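Local coordinates for endo-1,4-b-d-mannanase (Trichoderma reesei, PDB 1QNQ), which probably hydrolyses internal beta-1,4-mannosidic bonds of mannans, as a fungal glycoside hydrolase of family 5, at residues T239-P244 and F274-A279. Numbering follows the deposited sequence.
Sequences TFHLYP and FEEYGA. With TPT (2,2':6',2''-TERPYRIDINE PLATINUM(II) Chloride), chain B.
Tyr243 OH donates a 2.7 Å hydrogen bond to Glu276 OE2, from just past the end of strand 238-242 to the neighbouring parallel strand 272-277 of the family 5 TIM barrel. In this fold the carboxyl ends of the strands line the active-site cleft. The carboxylate oxygen lies in the plane of the tyrosine ring, accepts through its anti lone pair, and belongs to a group turned 88° from that ring. Its other oxygen, OE1, forms a salt bridge with Arg54. A phenylalanine in place of Tyr243 would probably leave OE2 without this donor and give the carboxylate more freedom to turn. One face of the Tyr243 ring is covered by the platinum terpyridine, whose C9 sits 3.6 Å above its centre.

The imidazole of His241 bridges two carboxylates: ND1 is hydrogen-bonded to Glu169, and NE2 donates to Glu275 OE2 at 2.9 Å, the acceptor lying in the ring plane; with both nitrogens engaged, the imidazole is fixed in rotation. With CG of His241 beside its own backbone N (chi1 -59°), the ring reaches across to the 274-279 side, where Glu276 CB packs 3.7 Å above its centre.

Phe240 pairs with Phe274 and Leu242 with Tyr277, so an extra residue in 272-277 makes a beta bulge at Glu275 and Glu276. Phe240 O accepts from Glu275 N, while Glu276 N, buried here, has no partner in the model. On the face away from His241, the Phe240 and Phe274 rings are nearly parallel but slid apart, and Phe240 CE2 lies 3.5 Å from Phe274 CD1.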
ATOM      1  N   THR A 239       7.567  -1.468  -5.664  1.00  6.99           N
ATOM      2  CA  THR A 239       6.178  -1.046  -5.875  1.00  7.37           C
ATOM      3  C   THR A 239       6.024   0.099  -6.887  1.00  7.69           C
ATOM      4  O   THR A 239       6.927   0.963  -6.987  1.00  6.13           O
ATOM      5  CB  THR A 239       5.531  -0.532  -4.557  1.00  6.90           C
ATOM      6  OG1 THR A 239       6.376   0.481  -3.950  1.00  6.36           O
ATOM      7  CG2 THR A 239       5.328  -1.643  -3.550  1.00  6.09           C
ATOM      8  N   PHE A 240       4.915   0.199  -7.633  1.00  6.23           N
ATOM      9  CA  PHE A 240       4.646   1.392  -8.468  1.00  5.77           C
ATOM     10  C   PHE A 240       3.126   1.574  -8.608  1.00  7.23           C
ATOM     11  O   PHE A 240       2.350   0.607  -8.441  1.00  7.02           O
ATOM     12  CB  PHE A 240       5.346   1.333  -9.832  1.00  6.72           C
ATOM     13  CG  PHE A 240       4.955   0.214 -10.770  1.00  7.22           C
ATOM     14  CD1 PHE A 240       5.606  -1.009 -10.788  1.00  7.54           C
ATOM     15  CD2 PHE A 240       3.931   0.395 -11.686  1.00  7.57           C
ATOM     16  CE1 PHE A 240       5.209  -2.011 -11.670  1.00  8.20           C
ATOM     17  CE2 PHE A 240       3.530  -0.595 -12.572  1.00  7.65           C
ATOM     18  CZ  PHE A 240       4.165  -1.818 -12.564  1.00  7.28           C
ATOM     19  N   HIS A 241       2.701   2.813  -8.815  1.00  6.06           N
ATOM     20  CA  HIS A 241       1.295   3.224  -8.978  1.00  7.52           C
ATOM     21  C   HIS A 241       1.016   3.771 -10.384  1.00  8.49           C
ATOM     22  O   HIS A 241       1.975   4.019 -11.122  1.00  8.94           O
ATOM     23  CB  HIS A 241       0.917   4.245  -7.909  1.00  7.31           C
ATOM     24  CG  HIS A 241       1.029   3.858  -6.451  1.00  8.54           C
ATOM     25  ND1 HIS A 241       0.584   4.678  -5.416  1.00  7.32           N
ATOM     26  CD2 HIS A 241       1.509   2.755  -5.864  1.00  8.24           C
ATOM     27  CE1 HIS A 241       0.822   4.038  -4.260  1.00  8.25           C
ATOM     28  NE2 HIS A 241       1.370   2.869  -4.485  1.00  7.70           N
ATOM     29  N   LEU A 242      -0.216   4.059 -10.799  1.00  7.52           N
ATOM     30  CA  LEU A 242      -0.533   4.544 -12.155  1.00  7.50           C
ATOM     31  C   LEU A 242      -1.840   5.358 -12.229  1.00  8.44           C
ATOM     32  O   LEU A 242      -2.931   4.782 -12.044  1.00  6.64           O
ATOM     33  CB  LEU A 242      -0.531   3.396 -13.156  1.00  6.36           C
ATOM     34  CG  LEU A 242      -0.971   3.682 -14.598  1.00  7.67           C
ATOM     35  CD1 LEU A 242       0.047   4.653 -15.210  1.00  6.13           C
ATOM     36  CD2 LEU A 242      -1.084   2.411 -15.437  1.00  9.19           C
ATOM     37  N   TYR A 243      -1.747   6.664 -12.541  1.00  7.85           N
ATOM     38  CA  TYR A 243      -2.941   7.545 -12.662  1.00  9.10           C
ATOM     39  C   TYR A 243      -2.772   8.556 -13.804  1.00  9.77           C
ATOM     40  O   TYR A 243      -2.453   9.756 -13.629  1.00  9.04           O
ATOM     41  CB  TYR A 243      -3.140   8.281 -11.325  1.00  9.47           C
ATOM     42  CG  TYR A 243      -3.643   7.544 -10.104  1.00 10.42           C
ATOM     43  CD1 TYR A 243      -4.995   7.223 -10.020  1.00 10.72           C
ATOM     44  CD2 TYR A 243      -2.825   7.144  -9.055  1.00  9.84           C
ATOM     45  CE1 TYR A 243      -5.533   6.558  -8.928  1.00 10.99           C
ATOM     46  CE2 TYR A 243      -3.324   6.477  -7.951  1.00 10.58           C
ATOM     47  CZ  TYR A 243      -4.690   6.218  -7.890  1.00 12.30           C
ATOM     48  OH  TYR A 243      -5.235   5.537  -6.824  1.00 12.95           O
ATOM     49  N   PRO A 244      -2.966   8.134 -15.046  1.00  9.69           N
ATOM     50  CA  PRO A 244      -2.800   8.952 -16.250  1.00 12.09           C
ATOM     51  C   PRO A 244      -3.586  10.239 -16.330  1.00 14.07           C
ATOM     52  O   PRO A 244      -3.052  11.262 -16.805  1.00 14.63           O
ATOM     53  CB  PRO A 244      -3.155   8.073 -17.437  1.00 12.91           C
ATOM     54  CG  PRO A 244      -3.129   6.692 -16.918  1.00 12.81           C
ATOM     55  CD  PRO A 244      -3.376   6.760 -15.441  1.00 10.18           C
ATOM     56  N   PHE A 274       2.355  -4.131  -8.950  1.00  7.67           N
ATOM     57  CA  PHE A 274       1.575  -3.020  -9.525  1.00  8.34           C
ATOM     58  C   PHE A 274       0.451  -2.725  -8.517  1.00  8.67           C
ATOM     59  O   PHE A 274      -0.658  -3.267  -8.580  1.00  7.66           O
ATOM     60  CB  PHE A 274       1.033  -3.473 -10.875  1.00  8.71           C
ATOM     61  CG  PHE A 274       0.217  -2.607 -11.784  1.00  8.71           C
ATOM     62  CD1 PHE A 274       0.232  -1.231 -11.714  1.00 10.45           C
ATOM     63  CD2 PHE A 274      -0.563  -3.170 -12.797  1.00  9.91           C
ATOM     64  CE1 PHE A 274      -0.506  -0.431 -12.553  1.00  9.95           C
ATOM     65  CE2 PHE A 274      -1.329  -2.388 -13.653  1.00 10.19           C
ATOM     66  CZ  PHE A 274      -1.288  -1.017 -13.523  1.00  9.66           C
ATOM     67  N   GLU A 275       0.745  -1.897  -7.523  1.00  8.18           N
ATOM     68  CA  GLU A 275       0.007  -1.744  -6.281  1.00  9.85           C
ATOM     69  C   GLU A 275      -1.213  -0.854  -6.186  1.00  9.15           C
ATOM     70  O   GLU A 275      -2.039  -1.118  -5.275  1.00  7.52           O
ATOM     71  CB  GLU A 275       1.094  -1.322  -5.246  1.00 12.06           C
ATOM     72  CG  GLU A 275       0.678  -0.697  -3.963  1.00 12.43           C
ATOM     73  CD  GLU A 275       1.741  -0.434  -2.917  1.00  9.65           C
ATOM     74  OE1 GLU A 275       1.924  -1.379  -2.118  1.00  8.89           O
ATOM     75  OE2 GLU A 275       2.299   0.675  -2.891  1.00  8.02           O
ATOM     76  N   GLU A 276      -1.379   0.136  -7.042  1.00  7.95           N
ATOM     77  CA  GLU A 276      -2.525   1.053  -7.035  1.00  9.04           C
ATOM     78  C   GLU A 276      -2.740   1.653  -8.412  1.00 10.07           C
ATOM     79  O   GLU A 276      -1.728   2.194  -8.911  1.00 12.10           O
ATOM     80  CB  GLU A 276      -2.255   2.144  -5.990  1.00 10.56           C
ATOM     81  CG  GLU A 276      -3.221   3.230  -5.717  1.00 12.10           C
ATOM     82  CD  GLU A 276      -2.971   4.164  -4.569  1.00 11.70           C
ATOM     83  OE1 GLU A 276      -2.283   3.975  -3.508  1.00  8.64           O
ATOM     84  OE2 GLU A 276      -3.562   5.256  -4.735  1.00 14.54           O
ATOM     85  N   TYR A 277      -3.906   1.528  -9.052  1.00  8.52           N
ATOM     86  CA  TYR A 277      -4.131   2.096 -10.378  1.00  9.11           C
ATOM     87  C   TYR A 277      -5.623   2.443 -10.590  1.00  9.86           C
ATOM     88  O   TYR A 277      -6.468   1.763 -10.009  1.00  8.41           O
ATOM     89  CB  TYR A 277      -3.693   1.146 -11.490  1.00  9.60           C
ATOM     90  CG  TYR A 277      -4.209  -0.284 -11.507  1.00 10.92           C
ATOM     91  CD1 TYR A 277      -3.563  -1.317 -10.854  1.00  9.92           C
ATOM     92  CD2 TYR A 277      -5.366  -0.606 -12.209  1.00  9.58           C
ATOM     93  CE1 TYR A 277      -4.019  -2.618 -10.884  1.00 10.90           C
ATOM     94  CE2 TYR A 277      -5.858  -1.906 -12.249  1.00 10.98           C
ATOM     95  CZ  TYR A 277      -5.190  -2.907 -11.577  1.00 10.23           C
ATOM     96  OH  TYR A 277      -5.675  -4.198 -11.625  1.00  8.99           O
ATOM     97  N   GLY A 278      -5.901   3.453 -11.424  1.00  7.82           N
ATOM     98  CA  GLY A 278      -7.272   3.808 -11.793  1.00  9.20           C
ATOM     99  C   GLY A 278      -7.364   4.759 -12.994  1.00 10.85           C
ATOM    100  O   GLY A 278      -6.445   5.500 -13.281  1.00  9.99           O
ATOM    101  N   ALA A 279      -8.490   4.736 -13.704  1.00 10.78           N
ATOM    102  CA  ALA A 279      -8.818   5.680 -14.781  1.00 12.77           C
ATOM    103  C   ALA A 279     -10.157   6.370 -14.474  1.00 14.25           C
ATOM    104  O   ALA A 279     -11.088   5.730 -13.978  1.00 13.19           O
ATOM    105  CB  ALA A 279      -8.963   4.932 -16.092  1.00 12.64           C
TER
HETATM  106 PT1  TPT B 401      -6.595  13.212  -5.775  1.00 12.63          PT
HETATM  107  N1  TPT B 401      -5.425  14.773  -6.433  1.00 11.02           N
HETATM  108  N2  TPT B 401      -5.224  12.322  -6.903  1.00  9.93           N
HETATM  109  N3  TPT B 401      -7.159  11.270  -5.623  1.00 12.10           N
HETATM  110  C1  TPT B 401      -5.608  16.062  -6.110  1.00 12.31           C
HETATM  111  C2  TPT B 401      -4.764  17.059  -6.541  1.00 12.91           C
HETATM  112  C3  TPT B 401      -3.666  16.711  -7.336  1.00 13.90           C
HETATM  113  C4  TPT B 401      -3.454  15.411  -7.646  1.00 11.37           C
HETATM  114  C5  TPT B 401      -4.362  14.419  -7.242  1.00 11.05           C
HETATM  115  C6  TPT B 401      -4.234  12.977  -7.521  1.00 11.74           C
HETATM  116  C7  TPT B 401      -3.204  12.359  -8.200  1.00 12.38           C
HETATM  117  C8  TPT B 401      -3.260  10.993  -8.340  1.00 12.11           C
HETATM  118  C9  TPT B 401      -4.247  10.274  -7.716  1.00 12.56           C
HETATM  119  C10 TPT B 401      -5.207  10.951  -6.981  1.00 12.87           C
HETATM  120  C11 TPT B 401      -6.363  10.368  -6.272  1.00 12.97           C
HETATM  121  C12 TPT B 401      -6.621   9.004  -6.163  1.00 14.17           C
HETATM  122  C13 TPT B 401      -7.725   8.568  -5.458  1.00 13.62           C
HETATM  123  C14 TPT B 401      -8.569   9.491  -4.776  1.00 12.78           C
HETATM  124  C15 TPT B 401      -8.212  10.830  -4.898  1.00 12.58           C
HETATM  125  O   HOH W   1      -4.310  13.231  -5.164  1.00 46.45           O